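Pyruvate kinase 1 (PDB 4KCT) catalyses the transfer of phosphate from phosphoenolpyruvate to ADP, giving pyruvate and ATP, and also has an intrinsic oxaloacetate decarboxylase activity. Local coordinates at residues Gln33-Leu38 and Arg69-Glu74. Residues are numbered along the deposited sequence; the frame is centred on the assembly and turned at random. Where two conformers were deposited one is given.
Sequences QSVEAL and RAAAAE
Glu74 reaches Val35 with one carboxylate oxygen, while the other, OE1, forms a salt bridge to NZ of Lys39, further along helix 35-44. Lys39 NZ also bridges to Glu36 OE1, which lies 4.9 Å from Glu74 OE1, and the shared lysine probably eases the repulsion between the two acids. Glu36 was modelled in two conformers, so its position is less certain. On the apolar side, Glu74 OE2 lies 4.1 Å from Val35 CG1. Glu74 is extended beyond CG (chi2 179°), which carries its carboxylate out to this methyl.

Val35 supplies most of the contact from its helix. Its CG1 is anti to the backbone N (chi1 171°) and reaches the backbone of Ala71, 4.1 Å from Ala71 CA. The other methyl, Val35 CG2, lies 4.3 Å from Ala70 CB. The two segments belong to successive outer helices, 35-44 and 58-75, of the eight-stranded beta/alpha (TIM) barrel. Strand 46-52 links them in sequence. Ala70 and Ala71 have only methyl side chains, so the backbones come close: Val35 CA and Ala71 CA are 5.4 Å apart. Ala71 CB packs against Leu38 CB at 3.8 Å and touches Val35 O at the same distance. Met42 also packs on Ala71, continuing the contact along helix 35-44. Leu38 is buried.

Ser34 is the N-cap of helix 35-44. Ser34 OG accepts from Ala37 N at 3.0 Å, which fixes the first turn that carries Val35.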
ATOM      1  N   GLN A  33       9.247  12.771  48.366  1.00 22.81           N
ATOM      2  CA  GLN A  33       8.988  14.207  48.504  1.00 23.24           C
ATOM      3  C   GLN A  33      10.221  15.074  48.820  1.00 24.24           C
ATOM      4  O   GLN A  33      10.206  16.289  48.603  1.00 21.89           O
ATOM      5  CB  GLN A  33       7.859  14.495  49.500  1.00 25.32           C
ATOM      6  CG  GLN A  33       7.300  15.910  49.355  1.00 23.98           C
ATOM      7  CD  GLN A  33       6.281  16.246  50.431  1.00 27.72           C
ATOM      8  OE1 GLN A  33       6.508  15.988  51.611  1.00 25.26           O
ATOM      9  NE2 GLN A  33       5.126  16.729  50.020  1.00 23.48           N
ATOM     10  N   SER A  34      11.242  14.482  49.420  1.00 25.57           N
ATOM     11  CA  SER A  34      12.384  15.267  49.859  1.00 25.87           C
ATOM     12  C   SER A  34      13.147  15.811  48.645  1.00 28.89           C
ATOM     13  O   SER A  34      13.101  15.231  47.549  1.00 21.82           O
ATOM     14  CB  SER A  34      13.315  14.431  50.750  1.00 28.71           C
ATOM     15  OG  SER A  34      14.017  13.465  49.979  1.00 26.52           O
ATOM     16  N   VAL A  35      13.850  16.921  48.830  1.00 23.89           N
ATOM     17  CA  VAL A  35      14.622  17.481  47.733  1.00 26.13           C
ATOM     18  C   VAL A  35      15.637  16.456  47.202  1.00 27.55           C
ATOM     19  O   VAL A  35      15.841  16.336  45.991  1.00 24.24           O
ATOM     20  CB  VAL A  35      15.332  18.778  48.156  1.00 27.02           C
ATOM     21  CG1 VAL A  35      16.298  19.244  47.081  1.00 27.15           C
ATOM     22  CG2 VAL A  35      14.294  19.853  48.478  1.00 25.20           C
ATOM     23  N   GLU A  36      16.278  15.725  48.105  1.00 26.89           N
ATOM     24  CA  GLU A  36      17.240  14.753  47.661  0.50 28.22           C
ATOM     25  C   GLU A  36      16.568  13.608  46.885  1.00 25.64           C
ATOM     26  O   GLU A  36      17.085  13.181  45.850  1.00 24.14           O
ATOM     27  CB  GLU A  36      18.088  14.234  48.816  0.50 31.78           C
ATOM     28  CG  GLU A  36      19.570  14.117  48.480  0.50 35.82           C
ATOM     29  CD  GLU A  36      20.209  15.452  48.110  0.50 36.95           C
ATOM     30  OE1 GLU A  36      20.986  15.492  47.132  0.50 35.86           O
ATOM     31  OE2 GLU A  36      19.961  16.458  48.806  0.50 40.36           O
ATOM     32  N   ALA A  37      15.397  13.161  47.336  1.00 22.42           N
ATOM     33  CA  ALA A  37      14.704  12.098  46.623  1.00 22.37           C
ATOM     34  C   ALA A  37      14.304  12.593  45.241  1.00 22.26           C
ATOM     35  O   ALA A  37      14.340  11.832  44.267  1.00 24.34           O
ATOM     36  CB  ALA A  37      13.471  11.611  47.393  1.00 20.10           C
ATOM     37  N   LEU A  38      13.850  13.840  45.166  1.00 21.72           N
ATOM     38  CA  LEU A  38      13.401  14.394  43.894  1.00 23.80           C
ATOM     39  C   LEU A  38      14.550  14.536  42.910  1.00 22.71           C
ATOM     40  O   LEU A  38      14.380  14.318  41.723  1.00 21.71           O
ATOM     41  CB  LEU A  38      12.693  15.737  44.093  1.00 21.81           C
ATOM     42  CG  LEU A  38      11.285  15.614  44.718  1.00 22.05           C
ATOM     43  CD1 LEU A  38      10.779  16.952  45.258  1.00 20.15           C
ATOM     44  CD2 LEU A  38      10.287  14.992  43.746  1.00 19.37           C
ATOM     45  N   ARG A  69      10.817  22.428  42.720  1.00 21.55           N
ATOM     46  CA  ARG A  69      11.511  23.592  42.171  1.00 22.17           C
ATOM     47  C   ARG A  69      12.963  23.740  42.661  1.00 23.26           C
ATOM     48  O   ARG A  69      13.868  24.002  41.867  1.00 23.37           O
ATOM     49  CB  ARG A  69      10.701  24.861  42.415  1.00 23.45           C
ATOM     50  CG  ARG A  69       9.463  24.899  41.546  1.00 25.59           C
ATOM     51  CD  ARG A  69       8.477  25.956  41.989  1.00 24.10           C
ATOM     52  NE  ARG A  69       7.356  25.984  41.065  1.00 22.22           N
ATOM     53  CZ  ARG A  69       6.228  26.646  41.279  1.00 22.42           C
ATOM     54  NH1 ARG A  69       6.057  27.312  42.419  1.00 20.77           N
ATOM     55  NH2 ARG A  69       5.239  26.577  40.386  1.00 22.11           N
ATOM     56  N   ALA A  70      13.191  23.466  43.936  1.00 22.41           N
ATOM     57  CA  ALA A  70      14.564  23.484  44.477  1.00 23.53           C
ATOM     58  C   ALA A  70      15.445  22.374  43.856  1.00 23.31           C
ATOM     59  O   ALA A  70      16.589  22.613  43.491  1.00 22.44           O
ATOM     60  CB  ALA A  70      14.535  23.351  45.981  1.00 25.62           C
ATOM     61  N   ALA A  71      14.896  21.173  43.731  1.00 21.19           N
ATOM     62  CA  ALA A  71      15.623  20.072  43.113  1.00 22.04           C
ATOM     63  C   ALA A  71      15.930  20.387  41.635  1.00 21.69           C
ATOM     64  O   ALA A  71      17.066  20.200  41.162  1.00 21.98           O
ATOM     65  CB  ALA A  71      14.822  18.770  43.234  1.00 21.95           C
ATOM     66  N   ALA A  72      14.925  20.867  40.906  1.00 20.35           N
ATOM     67  CA  ALA A  72      15.124  21.171  39.497  1.00 22.38           C
ATOM     68  C   ALA A  72      16.169  22.294  39.301  1.00 23.11           C
ATOM     69  O   ALA A  72      16.994  22.231  38.374  1.00 23.94           O
ATOM     70  CB  ALA A  72      13.805  21.537  38.835  1.00 20.24           C
ATOM     71  N   ALA A  73      16.119  23.321  40.161  1.00 21.55           N
ATOM     72  CA  ALA A  73      17.040  24.454  40.049  1.00 24.79           C
ATOM     73  C   ALA A  73      18.463  24.003  40.334  1.00 27.40           C
ATOM     74  O   ALA A  73      19.388  24.317  39.581  1.00 28.15           O
ATOM     75  CB  ALA A  73      16.637  25.579  41.004  1.00 23.80           C
ATOM     76  N   GLU A  74      18.612  23.136  41.324  1.00 26.43           N
ATOM     77  CA  GLU A  74      19.916  22.548  41.621  1.00 30.71           C
ATOM     78  C   GLU A  74      20.518  21.805  40.424  1.00 31.66           C
ATOM     79  O   GLU A  74      21.711  21.868  40.194  1.00 27.70           O
ATOM     80  CB  GLU A  74      19.812  21.613  42.819  1.00 33.20           C
ATOM     81  CG  GLU A  74      20.804  21.909  43.911  1.00 41.32           C
ATOM     82  CD  GLU A  74      20.655  20.975  45.090  1.00 42.54           C
ATOM     83  OE1 GLU A  74      21.370  19.955  45.129  1.00 52.49           O
ATOM     84  OE2 GLU A  74      19.746  21.204  45.918  1.00 47.87           O
TER